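Local coordinates for uncharacterized protein YbaA (Shigella flexneri, PDB 2OKQ) that is of unknown function, belongs to the DUF1428 family, and forms a two-chain assembly in the crystal that binds sodium ions, at residues K39-A42 with Y43-M46; V70-K74 with V75-R79; K83-E86 with N87-V90; Y97-K100 with E101-D104. All blocks are in the same frame, centred on the assembly; numbering follows the deposited sequence. Where two conformers were deposited one is given.

Interaction 1: residues K39-A42 with Y43-M46; sequences KKDA and YREM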
# COMPACT_ATOMS: atom_id res chain seq x y z
N LYS A 39 -4.11 -18.18 8.15
CA LYS A 39 -4.82 -18.13 6.87
C LYS A 39 -4.02 -17.44 5.76
O LYS A 39 -4.58 -17.02 4.75
CB LYS A 39 -6.20 -17.49 7.02
CG LYS A 39 -7.19 -18.21 7.95
CD LYS A 39 -7.39 -19.69 7.59
CE LYS A 39 -8.28 -20.37 8.63
NZ LYS A 39 -7.85 -21.78 8.92
N LYS A 40 -2.70 -17.34 5.95
CA LYS A 40 -1.83 -16.68 4.99
C LYS A 40 -1.94 -17.28 3.59
O LYS A 40 -2.05 -16.55 2.61
CB LYS A 40 -0.38 -16.72 5.47
CG LYS A 40 0.60 -15.98 4.58
CD LYS A 40 1.98 -15.95 5.20
CE LYS A 40 2.91 -15.05 4.41
NZ LYS A 40 4.27 -15.05 5.01
N ASP A 41 -1.92 -18.61 3.51
CA ASP A 41 -2.01 -19.31 2.23
C ASP A 41 -3.37 -19.13 1.57
O ASP A 41 -3.45 -18.88 0.37
CB ASP A 41 -1.72 -20.81 2.40
CG ASP A 41 -0.25 -21.11 2.51
OD1 ASP A 41 0.50 -20.79 1.56
OD2 ASP A 41 0.16 -21.68 3.55
N ALA A 42 -4.43 -19.25 2.36
CA ALA A 42 -5.78 -19.04 1.86
C ALA A 42 -5.91 -17.65 1.26
O ALA A 42 -6.49 -17.46 0.19
CB ALA A 42 -6.80 -19.23 2.98
N TYR A 43 -5.34 -16.67 1.96
CA TYR A 43 -5.39 -15.29 1.53
C TYR A 43 -4.63 -15.10 0.22
O TYR A 43 -5.14 -14.49 -0.71
CB TYR A 43 -4.86 -14.35 2.62
CG TYR A 43 -5.02 -12.91 2.24
CD1 TYR A 43 -6.20 -12.23 2.54
CD2 TYR A 43 -4.02 -12.24 1.54
CE1 TYR A 43 -6.36 -10.89 2.16
CE2 TYR A 43 -4.17 -10.90 1.17
CZ TYR A 43 -5.34 -10.24 1.48
OH TYR A 43 -5.49 -8.92 1.11
N ARG A 44 -3.40 -15.62 0.17
CA ARG A 44 -2.57 -15.49 -1.02
C ARG A 44 -3.27 -16.09 -2.23
O ARG A 44 -3.27 -15.49 -3.31
CB ARG A 44 -1.19 -16.12 -0.79
CG ARG A 44 -0.21 -15.97 -1.95
CD ARG A 44 1.22 -16.33 -1.56
NE ARG A 44 1.28 -17.39 -0.55
CZ ARG A 44 2.30 -17.58 0.27
NH1 ARG A 44 3.38 -16.79 0.21
NH2 ARG A 44 2.26 -18.57 1.16
N GLU A 45 -3.88 -17.26 -2.04
CA GLU A 45 -4.64 -17.93 -3.11
C GLU A 45 -5.84 -17.12 -3.60
O GLU A 45 -6.07 -17.02 -4.81
CB GLU A 45 -5.13 -19.31 -2.63
CG GLU A 45 -4.04 -20.33 -2.35
CD GLU A 45 -4.55 -21.53 -1.55
OE1 GLU A 45 -5.58 -22.12 -1.95
OE2 GLU A 45 -3.92 -21.88 -0.53
N MET A 46 -6.61 -16.56 -2.67
CA MET A 46 -7.70 -15.65 -3.02
C MET A 46 -7.22 -14.48 -3.87
O MET A 46 -7.82 -14.15 -4.91
CB MET A 46 -8.39 -15.12 -1.76
CG MET A 46 -9.67 -14.35 -2.03
SD MET A 46 -10.13 -13.27 -0.66
CE MET A 46 -8.91 -11.96 -0.83
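Asp41 lies alongside Arg44, one helical turn on, and its OD1 takes a hydrogen bond from Arg44 NH2 at 2.9 Å; this bond is part of a salt bridge. The oxygen sits at the edge of the guanidinium, close to its plane, whereas NH2 comes to OD1 from above the carboxylate plane; the two flat groups are 40° apart. Two torsions bring them together. Arg44 sends CG opposite its backbone N and then bends at chi3 (32°), which swings the guanidinium back toward the start of the helix. A short carboxylate suits position 41, since a negative charge in the first turn is probably favoured by the helix dipole.

The backbone beneath is regular, with Tyr43 N bonded to Lys39 O at 2.9 Å and Arg44 N, Glu45 N and Met46 N bonded in turn to Lys40 O, Asp41 O and Ala42 O.

The apolar side belongs to Tyr43, whose ring leaves the helix to pack on Val33 and Val35 of strand 27-36, its OH hydrogen-bonded to Glu64. Lys40 makes a cation-pi contact with Trp66, and Arg44 packs on Ile139 of the second subunit. The arrangement is that of an amphipathic helix start, Lys39 at its N-cap, with an i to i+3 salt bridge.

Interaction 2: residues V70-K74 with V75-R79; sequences VPDGK and VTDFR. With NA (sodium ion), chain D.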
# COMPACT_ATOMS: atom_id res chain seq x y z
N VAL A 70 6.68 -4.48 11.59
CA VAL A 70 5.61 -3.50 11.77
C VAL A 70 5.61 -3.06 13.24
O VAL A 70 5.17 -3.83 14.12
CB VAL A 70 4.26 -4.09 11.39
CG1 VAL A 70 3.15 -3.06 11.63
CG2 VAL A 70 4.26 -4.58 9.91
N PRO A 71 6.14 -1.87 13.51
CA PRO A 71 6.26 -1.41 14.89
C PRO A 71 4.92 -1.11 15.54
O PRO A 71 3.93 -0.81 14.87
CB PRO A 71 7.12 -0.16 14.78
CG PRO A 71 6.90 0.36 13.37
CD PRO A 71 6.69 -0.89 12.54
N ASP A 72 4.93 -1.24 16.87
CA ASP A 72 3.80 -0.91 17.72
C ASP A 72 3.99 0.50 18.29
O ASP A 72 5.07 0.85 18.77
CB ASP A 72 3.71 -1.95 18.85
CG ASP A 72 2.68 -1.58 19.90
OD1 ASP A 72 1.45 -1.67 19.64
OD2 ASP A 72 3.11 -1.20 20.99
N GLY A 73 2.95 1.33 18.25
CA GLY A 73 3.03 2.67 18.82
C GLY A 73 1.96 2.86 19.88
O GLY A 73 1.12 2.00 20.08
N LYS A 74 1.98 4.01 20.54
CA LYS A 74 0.94 4.32 21.55
C LYS A 74 -0.12 5.27 20.99
O LYS A 74 -1.21 5.39 21.56
CB LYS A 74 1.55 4.92 22.82
CG LYS A 74 2.50 3.99 23.62
CD LYS A 74 1.84 2.66 23.99
CE LYS A 74 2.68 1.88 25.01
NZ LYS A 74 2.09 0.56 25.38
N VAL A 75 0.19 5.98 19.92
CA VAL A 75 -0.80 6.91 19.35
C VAL A 75 -1.55 6.26 18.19
O VAL A 75 -2.79 6.13 18.22
CB VAL A 75 -0.17 8.26 19.01
CG1 VAL A 75 -1.19 9.17 18.29
CG2 VAL A 75 0.26 8.92 20.32
N THR A 76 -0.80 5.85 17.16
CA THR A 76 -1.33 5.08 16.04
C THR A 76 -0.31 4.02 15.62
O THR A 76 0.87 4.13 15.95
CB THR A 76 -1.62 5.97 14.80
OG1 THR A 76 -0.45 6.71 14.43
CG2 THR A 76 -2.76 6.94 15.08
N ASP A 77 -0.78 2.99 14.93
CA ASP A 77 0.13 2.06 14.23
C ASP A 77 -0.68 1.19 13.31
O ASP A 77 -1.91 1.27 13.30
CB ASP A 77 0.98 1.22 15.22
CG ASP A 77 0.15 0.36 16.12
OD1 ASP A 77 -0.75 -0.39 15.66
OD2 ASP A 77 0.46 0.38 17.33
N PHE A 78 -0.02 0.36 12.50
CA PHE A 78 -0.77 -0.41 11.50
C PHE A 78 -1.76 -1.41 12.10
O PHE A 78 -2.83 -1.64 11.54
CB PHE A 78 0.18 -1.13 10.54
CG PHE A 78 0.45 -0.37 9.25
CD1 PHE A 78 -0.58 -0.19 8.31
CD2 PHE A 78 1.72 0.10 8.96
CE1 PHE A 78 -0.32 0.49 7.07
CE2 PHE A 78 1.99 0.78 7.77
CZ PHE A 78 0.96 0.96 6.81
N ARG A 79 -1.40 -2.02 13.23
CA ARG A 79 -2.31 -2.93 13.91
C ARG A 79 -3.55 -2.21 14.46
O ARG A 79 -4.68 -2.71 14.31
CB ARG A 79 -1.58 -3.72 15.01
CG ARG A 79 -0.59 -4.72 14.43
CD ARG A 79 0.04 -5.59 15.56
NE ARG A 79 -0.94 -6.54 16.10
CZ ARG A 79 -1.32 -7.66 15.50
NH1 ARG A 79 -0.81 -8.01 14.33
NH2 ARG A 79 -2.23 -8.45 16.06
NA NA D . -0.08 0.10 19.70
O HOH W 1 2.93 0.33 12.50
O HOH W 2 1.48 -2.01 14.77
O HOH W 3 -1.24 -1.51 18.81
O HOH W 4 -0.88 0.41 21.92
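Two acidic side chains approach unusually closely, Asp72 OD1 and Asp77 OD2 being 3.2 Å apart, because both bind one sodium ion. The ion is held by Asp72 OD1 at 2.3 Å, Asp77 OD2 at 2.4 Å, the carbonyl oxygen of Gly73 and two waters: an all-oxygen shell suited to a hard cation, whose charge probably offsets the repulsion between the carboxylates.

Asp77 OD2 also accepts from Gly73 N at 2.8 Å in a nearly straight bond (170°), on the anti side of the carboxylate, so Gly73 meets the site through both its N-H and its carbonyl. Having no side chain, Gly73 can pass close to Thr76, its CA 3.9 Å from Thr76 O. With chi1 at 61°, Asp77 sets CG between N and carbonyl carbon, which brings OD2 to the sodium and Gly73 N, while OD1 caps Met80 N.

Pro71 O reaches the helix through two waters, one bonded to Phe78 N and the other to Arg79 N. Val70 CG1 rests on Phe78 CB at 3.7 Å, the side chains crossing at about a right angle.

The loop folds back between strand 61-67 and the short helix 78-81, while Phe78 meets Phe135 of the second subunit edge-to-face.

Interaction 3: residues K83-E86 with N87-V90; sequences KAEE and NEEV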
# COMPACT_ATOMS: atom_id res chain seq x y z
N LYS A 83 -7.66 -2.62 13.76
CA LYS A 83 -8.04 -3.24 15.05
C LYS A 83 -7.71 -4.73 15.04
O LYS A 83 -8.56 -5.60 15.28
CB LYS A 83 -9.52 -2.97 15.37
CG LYS A 83 -9.83 -1.50 15.46
CD LYS A 83 -11.29 -1.20 15.74
CE LYS A 83 -11.46 0.29 16.06
NZ LYS A 83 -12.90 0.73 16.10
N ALA A 84 -6.44 -5.00 14.74
CA ALA A 84 -5.94 -6.34 14.55
C ALA A 84 -6.04 -7.12 15.85
O ALA A 84 -5.72 -6.59 16.91
CB ALA A 84 -4.50 -6.30 14.08
N GLU A 85 -6.49 -8.37 15.75
CA GLU A 85 -6.54 -9.24 16.93
C GLU A 85 -5.29 -10.11 17.04
O GLU A 85 -4.54 -10.26 16.09
CB GLU A 85 -7.82 -10.07 16.93
CG GLU A 85 -8.98 -9.31 17.55
CD GLU A 85 -10.32 -9.69 16.99
OE1 GLU A 85 -10.54 -10.89 16.66
OE2 GLU A 85 -11.18 -8.79 16.88
N GLU A 86 -5.08 -10.70 18.23
CA GLU A 86 -3.81 -11.35 18.54
C GLU A 86 -3.38 -12.39 17.51
O GLU A 86 -2.18 -12.56 17.25
CB GLU A 86 -3.84 -11.91 19.97
CG GLU A 86 -3.86 -10.79 21.00
CD GLU A 86 -3.85 -11.27 22.45
OE1 GLU A 86 -2.93 -12.04 22.83
OE2 GLU A 86 -4.75 -10.85 23.21
N ASN A 87 -4.35 -13.06 16.92
CA ASN A 87 -4.11 -14.13 15.95
C ASN A 87 -3.95 -13.62 14.51
O ASN A 87 -3.86 -14.42 13.56
CB ASN A 87 -5.29 -15.11 16.00
CG ASN A 87 -6.61 -14.46 15.55
OD1 ASN A 87 -7.01 -13.41 16.05
ND2 ASN A 87 -7.27 -15.09 14.58
N GLU A 88 -3.94 -12.31 14.34
CA GLU A 88 -4.00 -11.71 13.01
C GLU A 88 -2.71 -10.96 12.67
O GLU A 88 -2.03 -10.50 13.56
CB GLU A 88 -5.17 -10.74 12.92
CG GLU A 88 -6.54 -11.36 13.12
CD GLU A 88 -7.67 -10.37 13.00
OE1 GLU A 88 -7.51 -9.22 13.43
OE2 GLU A 88 -8.73 -10.75 12.48
N GLU A 89 -2.43 -10.85 11.37
CA GLU A 89 -1.29 -10.06 10.86
C GLU A 89 -1.83 -9.01 9.91
O GLU A 89 -2.91 -9.20 9.34
CB GLU A 89 -0.34 -10.95 10.06
CG GLU A 89 0.38 -12.03 10.88
CD GLU A 89 1.60 -11.50 11.62
OE1 GLU A 89 1.75 -10.27 11.76
OE2 GLU A 89 2.40 -12.34 12.07
N VAL A 90 -1.08 -7.93 9.73
CA VAL A 90 -1.50 -6.82 8.86
C VAL A 90 -1.02 -7.06 7.44
O VAL A 90 0.13 -7.45 7.23
CB VAL A 90 -0.96 -5.47 9.36
CG1 VAL A 90 -1.36 -4.34 8.40
CG2 VAL A 90 -1.52 -5.18 10.77
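Glu88 OE1 accepts a hydrogen bond from Glu85 N at 2.7 Å, almost straight (172°), the N-H coming in on the anti side of the carboxylate and 34° out of its plane. In the opposite sense, Glu88 N donates to Glu85 O at 2.8 Å; here the donor stands above the carbonyl plane. Backbone and side chain of Glu88 therefore grip both backbone polar groups, N-H and C=O, of Glu85. Glutamate is long enough for this: CG turns to the side of its own N (chi1 -62°) and the chain then runs extended, carrying OE1 back across the turn.

Van der Waals contacts fill in around these bonds. Glu88 OE1 lies 3.5 Å from Ala84 CA, and Asn87 OD1 touches Glu85 CB, also at 3.5 Å. Asn87 places CG between its backbone N and carbonyl carbon, which folds the amide oxygen over the start of the turn.

The charges are predominantly negative. Glu85 OE1 and Glu88 OE2 come within 4.6 Å, but Glu88 OE2 has a salt bridge to Arg129 of the same chain, which probably eases their repulsion. Arg79 also reaches in, with NH1 bonded to Glu88 O. Lys83 extends the other way, and its NZ bonds Val75 O of the second subunit.

Lys83, with positive phi, is the C-prime residue of the Schellman motif closing helix 78-81; a type I beta turn follows, from Glu85 to Glu88, leading into strand 88-97 of the antiparallel sheet.

Interaction 4: residues Y97-K100 with E101-D104; sequences YPSK and EVRD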
# COMPACT_ATOMS: atom_id res chain seq x y z
N TYR A 97 -3.76 1.93 -11.19
CA TYR A 97 -4.66 2.20 -12.33
C TYR A 97 -4.13 3.38 -13.13
O TYR A 97 -3.45 4.26 -12.58
CB TYR A 97 -6.07 2.56 -11.81
CG TYR A 97 -6.83 1.37 -11.23
CD1 TYR A 97 -7.39 0.41 -12.07
CD2 TYR A 97 -6.98 1.22 -9.84
CE1 TYR A 97 -8.10 -0.69 -11.55
CE2 TYR A 97 -7.69 0.15 -9.31
CZ TYR A 97 -8.24 -0.82 -10.19
OH TYR A 97 -8.91 -1.89 -9.70
N PRO A 98 -4.47 3.44 -14.44
CA PRO A 98 -4.03 4.56 -15.27
C PRO A 98 -4.78 5.86 -14.99
O PRO A 98 -4.32 6.90 -15.38
CB PRO A 98 -4.30 4.05 -16.70
CG PRO A 98 -5.44 3.11 -16.57
CD PRO A 98 -5.27 2.46 -15.20
N SER A 99 -5.94 5.79 -14.31
CA SER A 99 -6.74 6.99 -14.02
C SER A 99 -7.83 6.61 -13.04
O SER A 99 -8.14 5.45 -12.92
CB SER A 99 -7.46 7.48 -15.29
OG SER A 99 -8.30 6.46 -15.80
N LYS A 100 -8.44 7.62 -12.42
CA LYS A 100 -9.62 7.37 -11.56
C LYS A 100 -10.75 6.77 -12.37
O LYS A 100 -11.46 5.89 -11.88
CB LYS A 100 -10.12 8.64 -10.88
CG LYS A 100 -11.26 8.32 -9.89
CD LYS A 100 -11.64 9.53 -9.01
CE LYS A 100 -12.68 9.08 -7.95
NZ LYS A 100 -14.00 8.55 -8.55
N GLU A 101 -10.91 7.21 -13.61
CA GLU A 101 -12.02 6.72 -14.43
C GLU A 101 -11.91 5.21 -14.71
O GLU A 101 -12.92 4.49 -14.66
CB GLU A 101 -12.14 7.56 -15.71
CG GLU A 101 -12.51 9.04 -15.46
CD GLU A 101 -11.36 9.96 -14.94
OE1 GLU A 101 -10.16 9.60 -15.00
OE2 GLU A 101 -11.68 11.07 -14.46
N VAL A 102 -10.69 4.71 -14.96
CA VAL A 102 -10.49 3.27 -15.12
C VAL A 102 -10.68 2.54 -13.79
O VAL A 102 -11.30 1.47 -13.76
CB VAL A 102 -9.13 2.96 -15.74
CG1 VAL A 102 -8.83 1.45 -15.73
CG2 VAL A 102 -9.12 3.49 -17.19
N ARG A 103 -10.13 3.10 -12.71
CA ARG A 103 -10.39 2.55 -11.36
C ARG A 103 -11.91 2.41 -11.10
O ARG A 103 -12.39 1.38 -10.64
CB ARG A 103 -9.75 3.44 -10.30
CG ARG A 103 -10.05 3.03 -8.84
CD ARG A 103 -11.18 3.88 -8.27
NE ARG A 103 -11.22 3.84 -6.79
CZ ARG A 103 -12.04 4.58 -6.05
NH1 ARG A 103 -12.91 5.40 -6.65
NH2 ARG A 103 -11.99 4.51 -4.71
N ASP A 104 -12.68 3.45 -11.41
CA ASP A 104 -14.13 3.38 -11.15
C ASP A 104 -14.82 2.28 -11.98
O ASP A 104 -15.67 1.53 -11.44
CB ASP A 104 -14.79 4.73 -11.41
CG ASP A 104 -14.38 5.80 -10.41
OD1 ASP A 104 -13.94 5.47 -9.27
OD2 ASP A 104 -14.49 6.99 -10.74
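Lys100 stretches along the first turn of helix 100-111 toward Asp104. Its CB lies beside the following amide, a distance set by the chain itself, while CG, set opposite the backbone N (chi1 -174°), passes Asp104 OD2. The chain stays extended through CD, with CE 3.9 Å from Arg103 NH1, and a bend at the last torsion (chi4 -61°) turns NZ onto the carboxylate. There NZ meets Asp104 OD2 at 2.7 Å on its syn lone pair and makes a weaker bond to OD1. Arg103 NH1 donates to OD1 at 2.8 Å, almost along its C-O axis and close to the guanidinium plane, so one carboxylate bridges two cations.

Another flank is apolar. Arg103 lays its backbone CA over the middle of the Tyr97 ring, a CH-pi contact of 3.7 Å to the centroid, and CB follows over the same face. The broad tyrosine ring suits this close approach to the helix backbone. Val102 CG1 rests on Pro98 CD at 3.7 Å, the rigid proline ring leading from the strand into the cap.

Ser99 is the N-cap: its OG accepts from Val102 N at 3.1 Å, satisfying an amide that has no earlier helical carbonyl to use. The helix bonds then begin with Arg103 N to Ser99 O and Asp104 N to Lys100 O.

Lys100 and Arg103 thus share the Asp104 carboxylate, and Arg103 has salt bridges to Asp29 and to Asp69 of the second subunit besides. This charge network would be expected to favour an ionised Asp104 while tying the helix start to the subunit interface.

Interactions 2 and 3 are consecutive and touch: their centres are 12 Å apart, and the carbonyl of Arg79, at the end of interaction 2, probably accepts from Ala84 N of interaction 3 (Arg79 O to Ala84 N 2.9 Å). The short helix 78-81 thus joins the sodium-binding loop to the turn, whose Ala84 side chain is about 10 Å from that sodium. Interaction 1 stands apart, about 7 Å from interaction 3 by nearest atoms. Interaction 4 lies across the chain's centre from the other three, about 17 Å from interaction 2 by nearest atoms, yet its Asp104 side chain is about 6 Å from a different sodium ion. All four contacts touch the second subunit.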